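Local coordinates for transcriptional regulator, MarR family (Listeria monocytogenes str. 4b, PDB 2QWW), which probably binds operator DNA as a dimer through winged helix-turn-helix domains and regulates transcription, as MarR-family repressors do, at residues G55-V58 against A59-T62; G38-I41 against Q42-A45; N75-G78 against L79-G83; Y19-I22 against Q23-S26. All coordinates share one frame; numbering follows the deposited sequence.

Interactions 1, 2 and 3 belong to the winged helix-turn-helix domain, whereas interaction 4 lies on the long helix 8-37 at the dimer interface, about 30 Å from interaction 1 and about 31 Å from interaction 3 between centres. Interactions 1 and 2 are both N-terminal caps, one starting helix 58-65 and the other helix 41-52, with centres about 17 Å apart. Interaction 3, the last turns of helix 69-81, touches both: Leu61 CD2 lies 4.2 Å from Val76 CG2, and Gln43 NE2 lies 3.9 Å from Leu79 CD2. Interaction 3, at the end of the probable recognition helix, thus packs against both caps.

Interaction 1. Residues G55-V58 against A59-T62; sequences GISV and ADLT
Ser57 and Asp60 meet where the extended backbone of 56-57 bends into the first turn of helix 58-65, a turn that Leu61 N closes onto Ser57 O at 2.8 Å. Ser57 is the N-cap. Its OG stands between its own backbone N and carbonyl carbon (chi1 73°), which points it back at the helix start, where it accepts from Asp60 N at 3.0 Å. The same hydroxyl makes a weak bond to Asp60 OD2 at 2.9 Å. A water links the two residues: it accepts from Ser57 N at 3.3 Å and donates to Asp60 OD2 at 2.7 Å. One turn on, Thr62 OG1 donates to Ala59 O at 3.0 Å, coming from above the carbonyl plane. On the inner side Ile56 CD1 reaches across to Leu61 CB at 4.3 Å; with the residue before the N-cap touching the fourth residue after the N-cap, this is a hydrophobic staple. Leu61 continues inward onto Met46, Val49 and Ile50 of helix 41-52, while Val58 packs against Leu101 of strand 100-103, whose backbone also pairs with Ile56, so the cap ties the wing sheet to the helix-turn-helix.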
loop_
_atom_site.group_PDB
_atom_site.type_symbol
_atom_site.label_atom_id
_atom_site.label_comp_id
_atom_site.label_asym_id
_atom_site.label_seq_id
_atom_site.Cartn_x
_atom_site.Cartn_y
_atom_site.Cartn_z
ATOM N N GLY A 55 2.403 20.568 -12.623
ATOM C CA GLY A 55 3.663 21.170 -12.942
ATOM C C GLY A 55 4.812 20.378 -12.356
ATOM O O GLY A 55 5.937 20.838 -12.413
ATOM N N ILE A 56 4.546 19.206 -11.781
ATOM C CA ILE A 56 5.619 18.360 -11.251
ATOM C C ILE A 56 6.540 17.951 -12.398
ATOM O O ILE A 56 6.097 17.866 -13.542
ATOM C CB ILE A 56 5.083 17.102 -10.508
ATOM C CG1 ILE A 56 6.221 16.372 -9.787
ATOM C CG2 ILE A 56 4.340 16.141 -11.453
ATOM C CD1 ILE A 56 5.777 15.212 -8.965
ATOM N N SER A 57 7.820 17.722 -12.095
ATOM C CA SER A 57 8.781 17.321 -13.109
ATOM C C SER A 57 8.858 15.806 -13.196
ATOM O O SER A 57 8.643 15.102 -12.202
ATOM C CB SER A 57 10.165 17.880 -12.804
ATOM O OG SER A 57 10.772 17.199 -11.712
ATOM N N VAL A 58 9.201 15.310 -14.375
ATOM C CA VAL A 58 9.348 13.872 -14.567
ATOM C C VAL A 58 10.433 13.360 -13.616
ATOM O O VAL A 58 10.285 12.296 -13.044
ATOM C CB VAL A 58 9.637 13.500 -16.050
ATOM C CG1 VAL A 58 9.921 12.023 -16.195
ATOM C CG2 VAL A 58 8.460 13.867 -16.944
ATOM N N ALA A 59 11.501 14.140 -13.431
ATOM C CA ALA A 59 12.585 13.811 -12.500
ATOM C C ALA A 59 12.074 13.566 -11.091
ATOM O O ALA A 59 12.500 12.625 -10.434
ATOM C CB ALA A 59 13.603 14.935 -12.461
ATOM N N ASP A 60 11.167 14.419 -10.627
ATOM C CA ASP A 60 10.603 14.296 -9.279
ATOM C C ASP A 60 9.461 13.302 -9.210
ATOM O O ASP A 60 9.182 12.736 -8.152
ATOM C CB ASP A 60 10.135 15.656 -8.785
ATOM C CG ASP A 60 11.289 16.624 -8.612
ATOM O OD1 ASP A 60 12.356 16.174 -8.163
ATOM O OD2 ASP A 60 11.135 17.818 -8.925
ATOM N N LEU A 61 8.810 13.080 -10.343
ATOM C CA LEU A 61 7.709 12.133 -10.428
ATOM C C LEU A 61 8.251 10.727 -10.179
ATOM O O LEU A 61 7.702 9.980 -9.369
ATOM C CB LEU A 61 7.017 12.282 -11.787
ATOM C CG LEU A 61 5.789 11.430 -12.120
ATOM C CD1 LEU A 61 4.737 11.476 -11.031
ATOM C CD2 LEU A 61 5.220 11.912 -13.436
ATOM N N THR A 62 9.372 10.398 -10.819
ATOM C CA THR A 62 9.999 9.088 -10.656
ATOM C C THR A 62 10.378 8.843 -9.209
ATOM O O THR A 62 10.109 7.775 -8.667
ATOM C CB THR A 62 11.341 8.949 -11.403
ATOM O OG1 THR A 62 12.348 9.680 -10.690
ATOM C CG2 THR A 62 11.269 9.418 -12.846
HETATM O O HOH W 1 8.632 18.877 -9.125
#

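Interaction 2. Residues G38-I41 against Q42-A45; sequences GLTI and QQLA
The flat amide of Gln43 is gripped at its oxygen by Thr40 and overlaid by Leu39. Thr40 N donates to Gln43 OE1 at 3.0 Å, in the carbonyl plane and on a lone pair, with a nearly straight N-H...O angle of 164°. This bond is one half of a capping box at the start of helix 41-52. Leu39 CD2 rests above the amide plane, 3.8 Å from Gln43 CD; on the other side of that plane lies Thr40 CG2, 3.7 Å from Gln43 OE1. In the other half of the box, a chi1 of 65° at Thr40, the N-cap, swings OG1 over the open end of the helix to accept from Gln43 N at 2.9 Å. The two bonds lock the residues to each other and fix the rotation of the Gln43 amide, whose OE1 takes a further bond from a water that also donates to Gly38 O. Gly38 itself ends helix 8-37 in a Schellman motif, so the chain passes from one helix to the next in very few residues. A second water joins Thr40 OG1, at 3.0 Å, to the amide of Gln42, whose NE2 donates to it only weakly. The side chain of Gln42 also packs on Ile66 of the second subunit. Below the cap, Leu39 and Leu44 form the hydrophobic staple that often accompanies a capping box: Leu44 leans on Ala34 of helix 8-37, Leu39 on Leu82 and Leu84. The two leucine side chains cross at about a right angle, with Leu39 CD1 pressed to 3.5 Å from Leu44 CD2, tighter than usual for two methyl groups.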
loop_
_atom_site.group_PDB
_atom_site.type_symbol
_atom_site.label_atom_id
_atom_site.label_comp_id
_atom_site.label_asym_id
_atom_site.label_seq_id
_atom_site.Cartn_x
_atom_site.Cartn_y
_atom_site.Cartn_z
ATOM N N GLY A 38 -9.225 1.270 -17.368
ATOM C CA GLY A 38 -8.301 0.980 -18.466
ATOM C C GLY A 38 -6.822 1.125 -18.122
ATOM O O GLY A 38 -5.986 1.018 -18.998
ATOM N N LEU A 39 -6.504 1.335 -16.842
ATOM C CA LEU A 39 -5.146 1.631 -16.422
ATOM C C LEU A 39 -4.611 0.663 -15.416
ATOM O O LEU A 39 -5.366 -0.006 -14.732
ATOM C CB LEU A 39 -5.127 3.009 -15.795
ATOM C CG LEU A 39 -5.649 4.169 -16.650
ATOM C CD1 LEU A 39 -5.778 5.410 -15.818
ATOM C CD2 LEU A 39 -4.744 4.411 -17.818
ATOM N N THR A 40 -3.287 0.610 -15.331
ATOM C CA THR A 40 -2.612 -0.197 -14.357
ATOM C C THR A 40 -2.551 0.634 -13.084
ATOM O O THR A 40 -2.747 1.854 -13.108
ATOM C CB THR A 40 -1.188 -0.498 -14.774
ATOM O OG1 THR A 40 -0.445 0.727 -14.815
ATOM C CG2 THR A 40 -1.148 -1.173 -16.155
ATOM N N ILE A 41 -2.299 -0.043 -11.979
ATOM C CA ILE A 41 -2.154 0.581 -10.663
ATOM C C ILE A 41 -1.022 1.604 -10.636
ATOM O O ILE A 41 -1.123 2.621 -9.959
ATOM C CB ILE A 41 -1.959 -0.537 -9.583
ATOM C CG1 ILE A 41 -3.289 -1.232 -9.316
ATOM C CG2 ILE A 41 -1.367 -0.012 -8.272
ATOM C CD1 ILE A 41 -4.375 -0.356 -8.699
ATOM N N GLN A 42 0.037 1.335 -11.389
ATOM C CA GLN A 42 1.191 2.226 -11.499
ATOM C C GLN A 42 0.804 3.471 -12.326
ATOM O O GLN A 42 1.169 4.593 -11.978
ATOM C CB GLN A 42 2.394 1.510 -12.130
ATOM C CG GLN A 42 2.732 0.139 -11.530
ATOM C CD GLN A 42 2.029 -1.055 -12.211
ATOM O OE1 GLN A 42 1.279 -1.789 -11.568
ATOM N NE2 GLN A 42 2.270 -1.238 -13.513
ATOM N N GLN A 43 0.076 3.270 -13.416
ATOM C CA GLN A 43 -0.452 4.384 -14.216
ATOM C C GLN A 43 -1.344 5.306 -13.398
ATOM O O GLN A 43 -1.283 6.521 -13.548
ATOM C CB GLN A 43 -1.235 3.892 -15.426
ATOM C CG GLN A 43 -0.380 3.487 -16.623
ATOM C CD GLN A 43 -1.236 3.013 -17.783
ATOM O OE1 GLN A 43 -2.076 2.146 -17.608
ATOM N NE2 GLN A 43 -1.024 3.571 -18.961
ATOM N N LEU A 44 -2.197 4.732 -12.561
ATOM C CA LEU A 44 -3.048 5.519 -11.662
ATOM C C LEU A 44 -2.261 6.190 -10.559
ATOM O O LEU A 44 -2.575 7.300 -10.194
ATOM C CB LEU A 44 -4.127 4.655 -11.035
ATOM C CG LEU A 44 -5.227 4.240 -11.979
ATOM C CD1 LEU A 44 -6.037 3.150 -11.337
ATOM C CD2 LEU A 44 -6.089 5.447 -12.350
ATOM N N ALA A 45 -1.237 5.532 -10.032
ATOM C CA ALA A 45 -0.405 6.157 -9.013
ATOM C C ALA A 45 0.209 7.443 -9.573
ATOM O O ALA A 45 0.216 8.486 -8.911
ATOM C CB ALA A 45 0.676 5.207 -8.559
HETATM O O HOH W 2 -3.022 -0.062 -19.165
HETATM O O HOH W 3 2.211 0.575 -16.137
#

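Interaction 3. Residues N75-G78 against L79-G83; sequences NVDG and LISLG
Val76 CG1 meets Ile80 CD1 at 3.9 Å, one turn apart on helix 69-81, which by its place in the winged helix-turn-helix fold is probably the recognition helix. The branch that touches is the valine methyl anti to the backbone N (chi1 163°), and the two side chains run obliquely past each other. One residue farther along, Ser81 folds its hydroxyl back onto the helix: Ser81 OG donates to Asp77 O at 3.0 Å from above the carbonyl plane, while Ser81 N donates to the same oxygen at 2.8 Å. Two donors thus share one carbonyl near the helix end. The carboxylate of Asp77 is engaged with Asn94, which donates from ND2 to Asp77 OD1; Ser81 OG stays 3.9 Å from that oxygen. Farther out, Leu79 goes down into the core against Met46 and Ile47 of helix 41-52 and against Val85, and Ile80 is backed by Val85 and Lys87 of strand 85-87, so the helix is seated between its helical neighbour and the wing. The chain then leaves through a Schellman motif at Gly83, whose phi of 72° turns it toward strand 85-87, and Gly83 N reaches back to Ile80 O at 3.1 Å.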
loop_
_atom_site.group_PDB
_atom_site.type_symbol
_atom_site.label_atom_id
_atom_site.label_comp_id
_atom_site.label_asym_id
_atom_site.label_seq_id
_atom_site.Cartn_x
_atom_site.Cartn_y
_atom_site.Cartn_z
ATOM N N ASN A 75 6.089 5.275 -19.185
ATOM C CA ASN A 75 4.776 5.484 -18.604
ATOM C C ASN A 75 4.214 6.873 -18.866
ATOM O O ASN A 75 3.023 7.013 -19.102
ATOM C CB ASN A 75 4.811 5.270 -17.104
ATOM C CG ASN A 75 4.911 3.819 -16.718
ATOM O OD1 ASN A 75 5.472 2.997 -17.441
ATOM N ND2 ASN A 75 4.359 3.493 -15.556
ATOM N N VAL A 76 5.069 7.894 -18.794
ATOM C CA VAL A 76 4.671 9.272 -19.082
ATOM C C VAL A 76 4.271 9.416 -20.535
ATOM O O VAL A 76 3.262 10.038 -20.819
ATOM C CB VAL A 76 5.789 10.286 -18.760
ATOM C CG1 VAL A 76 5.541 11.638 -19.430
ATOM C CG2 VAL A 76 5.927 10.471 -17.284
ATOM N N ASP A 77 5.054 8.870 -21.464
ATOM C CA ASP A 77 4.685 8.991 -22.875
ATOM C C ASP A 77 3.354 8.266 -23.146
ATOM O O ASP A 77 2.541 8.737 -23.928
ATOM C CB ASP A 77 5.796 8.498 -23.811
ATOM C CG ASP A 77 5.786 9.231 -25.153
ATOM O OD1 ASP A 77 4.691 9.554 -25.672
ATOM O OD2 ASP A 77 6.882 9.505 -25.694
ATOM N N GLY A 78 3.130 7.151 -22.453
ATOM C CA GLY A 78 1.870 6.417 -22.542
ATOM C C GLY A 78 0.676 7.251 -22.084
ATOM O O GLY A 78 -0.343 7.300 -22.762
ATOM N N LEU A 79 0.802 7.921 -20.942
ATOM C CA LEU A 79 -0.267 8.775 -20.449
ATOM C C LEU A 79 -0.486 9.961 -21.336
ATOM O O LEU A 79 -1.586 10.477 -21.370
ATOM C CB LEU A 79 -0.015 9.254 -19.031
ATOM C CG LEU A 79 0.058 8.201 -17.935
ATOM C CD1 LEU A 79 0.277 8.909 -16.628
ATOM C CD2 LEU A 79 -1.204 7.369 -17.892
ATOM N N ILE A 80 0.551 10.420 -22.038
ATOM C CA ILE A 80 0.382 11.495 -23.038
ATOM C C ILE A 80 -0.330 10.945 -24.287
ATOM O O ILE A 80 -1.194 11.633 -24.879
ATOM C CB ILE A 80 1.735 12.126 -23.456
ATOM C CG1 ILE A 80 2.330 12.911 -22.292
ATOM C CG2 ILE A 80 1.550 13.083 -24.637
ATOM C CD1 ILE A 80 3.749 13.321 -22.491
ATOM N N SER A 81 0.032 9.726 -24.705
ATOM C CA SER A 81 -0.628 9.093 -25.868
ATOM C C SER A 81 -2.130 8.962 -25.623
ATOM O O SER A 81 -2.919 9.241 -26.516
ATOM C CB SER A 81 -0.054 7.711 -26.205
ATOM O OG SER A 81 1.333 7.762 -26.493
ATOM N N LEU A 82 -2.510 8.575 -24.407
ATOM C CA LEU A 82 -3.920 8.420 -24.016
ATOM C C LEU A 82 -4.677 9.721 -23.708
ATOM O O LEU A 82 -5.838 9.671 -23.302
ATOM C CB LEU A 82 -4.012 7.521 -22.784
ATOM C CG LEU A 82 -3.517 6.089 -22.969
ATOM C CD1 LEU A 82 -3.568 5.384 -21.650
ATOM C CD2 LEU A 82 -4.359 5.359 -24.022
ATOM N N GLY A 83 -4.017 10.874 -23.866
ATOM C CA GLY A 83 -4.625 12.183 -23.609
ATOM C C GLY A 83 -4.871 12.519 -22.151
ATOM O O GLY A 83 -5.585 13.458 -21.850
#

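Interaction 4. Residues Y19-I22 against Q23-S26; sequences YWSI and QRIS
This is packing between successive turns of one helix, Trp20 and Ser21 against Arg24, in the middle of the long helix 8-37. The indole and the arginine cross obliquely, their planes 56° apart: Trp20 CZ3 lies at the edge of the guanidinium, near its plane, 3.5 Å from Arg24 NE, and Arg24 CD comes to 3.8 Å from Trp20 CH2. With CG anti to the backbone N (chi1 -178°) and a bend at chi3 of 42°, the arginine chain first runs out and then folds back toward the preceding turn. Ser21 O lies over one face of the guanidinium, offset toward its rim. Arg24 NH2 comes to 2.9 Å from Ser21 OG, but at an angle too poor for a hydrogen bond; that hydroxyl is bonded instead to Glu147 OE2 of the second subunit. In the MarR fold the N-terminal and C-terminal helices of the two subunits intertwine to build the dimer, and this segment takes part: Ile22 packs on Tyr19, Gln23 on Gln23 and Ile25 on Leu150, each second residue being of the other subunit. Tyr19 OH is bonded to Asn143 of its own chain. Ile22 O is held by two donors from one turn further along, arriving from opposite faces of its plane, Ser26 OG at 2.7 Å and Ser26 N at 2.9 Å.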
loop_
_atom_site.group_PDB
_atom_site.type_symbol
_atom_site.label_atom_id
_atom_site.label_comp_id
_atom_site.label_asym_id
_atom_site.label_seq_id
_atom_site.Cartn_x
_atom_site.Cartn_y
_atom_site.Cartn_z
ATOM N N TYR A 19 -6.556 -4.831 10.319
ATOM C CA TYR A 19 -6.307 -3.701 9.416
ATOM C C TYR A 19 -5.529 -4.126 8.173
ATOM O O TYR A 19 -5.845 -3.709 7.075
ATOM C CB TYR A 19 -5.503 -2.603 10.109
ATOM C CG TYR A 19 -6.259 -1.685 11.040
ATOM C CD1 TYR A 19 -7.555 -1.277 10.761
ATOM C CD2 TYR A 19 -5.625 -1.115 12.122
ATOM C CE1 TYR A 19 -8.220 -0.405 11.598
ATOM C CE2 TYR A 19 -6.285 -0.240 12.952
ATOM C CZ TYR A 19 -7.582 0.097 12.693
ATOM O OH TYR A 19 -8.228 0.988 13.501
ATOM N N TRP A 20 -4.497 -4.946 8.366
ATOM C CA TRP A 20 -3.685 -5.471 7.274
ATOM C C TRP A 20 -4.536 -6.278 6.311
ATOM O O TRP A 20 -4.415 -6.143 5.109
ATOM C CB TRP A 20 -2.550 -6.367 7.837
ATOM C CG TRP A 20 -1.668 -6.916 6.765
ATOM C CD1 TRP A 20 -0.585 -6.303 6.207
ATOM C CD2 TRP A 20 -1.819 -8.165 6.080
ATOM N NE1 TRP A 20 -0.053 -7.095 5.216
ATOM C CE2 TRP A 20 -0.791 -8.242 5.118
ATOM C CE3 TRP A 20 -2.721 -9.227 6.191
ATOM C CZ2 TRP A 20 -0.627 -9.342 4.283
ATOM C CZ3 TRP A 20 -2.566 -10.320 5.354
ATOM C CH2 TRP A 20 -1.522 -10.371 4.414
ATOM N N SER A 21 -5.391 -7.127 6.855
ATOM C CA SER A 21 -6.275 -7.970 6.067
ATOM C C SER A 21 -7.306 -7.167 5.256
ATOM O O SER A 21 -7.595 -7.491 4.101
ATOM C CB SER A 21 -6.991 -8.938 6.978
ATOM O OG SER A 21 -7.952 -9.656 6.245
ATOM N N ILE A 22 -7.858 -6.124 5.867
ATOM C CA ILE A 22 -8.806 -5.226 5.185
ATOM C C ILE A 22 -8.107 -4.455 4.043
ATOM O O ILE A 22 -8.722 -4.149 3.007
ATOM C CB ILE A 22 -9.456 -4.224 6.199
ATOM C CG1 ILE A 22 -10.442 -4.968 7.107
ATOM C CG2 ILE A 22 -10.180 -3.095 5.469
ATOM C CD1 ILE A 22 -11.012 -4.139 8.254
ATOM N N GLN A 23 -6.849 -4.100 4.264
ATOM C CA GLN A 23 -6.050 -3.401 3.271
ATOM C C GLN A 23 -5.763 -4.360 2.113
ATOM O O GLN A 23 -5.788 -3.948 0.967
ATOM C CB GLN A 23 -4.772 -2.846 3.923
ATOM C CG GLN A 23 -3.768 -2.086 3.014
ATOM C CD GLN A 23 -4.370 -0.925 2.226
ATOM O OE1 GLN A 23 -5.195 -1.127 1.333
ATOM N NE2 GLN A 23 -3.915 0.293 2.518
ATOM N N ARG A 24 -5.540 -5.638 2.426
ATOM C CA ARG A 24 -5.310 -6.665 1.423
ATOM C C ARG A 24 -6.557 -6.833 0.532
ATOM O O ARG A 24 -6.445 -6.947 -0.686
ATOM C CB ARG A 24 -4.914 -7.987 2.106
ATOM C CG ARG A 24 -4.608 -9.132 1.147
ATOM C CD ARG A 24 -4.259 -10.444 1.840
ATOM N NE ARG A 24 -5.103 -10.747 3.002
ATOM C CZ ARG A 24 -6.374 -11.154 2.961
ATOM N NH1 ARG A 24 -7.030 -11.296 1.804
ATOM N NH2 ARG A 24 -7.006 -11.404 4.107
ATOM N N ILE A 25 -7.742 -6.808 1.143
ATOM C CA ILE A 25 -9.008 -6.919 0.410
ATOM C C ILE A 25 -9.278 -5.663 -0.394
ATOM O O ILE A 25 -9.792 -5.730 -1.508
ATOM C CB ILE A 25 -10.185 -7.180 1.375
ATOM C CG1 ILE A 25 -10.061 -8.597 1.947
ATOM C CG2 ILE A 25 -11.546 -6.973 0.680
ATOM C CD1 ILE A 25 -10.936 -8.846 3.139
ATOM N N SER A 26 -8.957 -4.516 0.186
ATOM C CA SER A 26 -9.152 -3.257 -0.497
ATOM C C SER A 26 -8.255 -3.185 -1.734
ATOM O O SER A 26 -8.635 -2.600 -2.732
ATOM C CB SER A 26 -8.867 -2.079 0.432
ATOM O OG SER A 26 -9.743 -2.083 1.543
#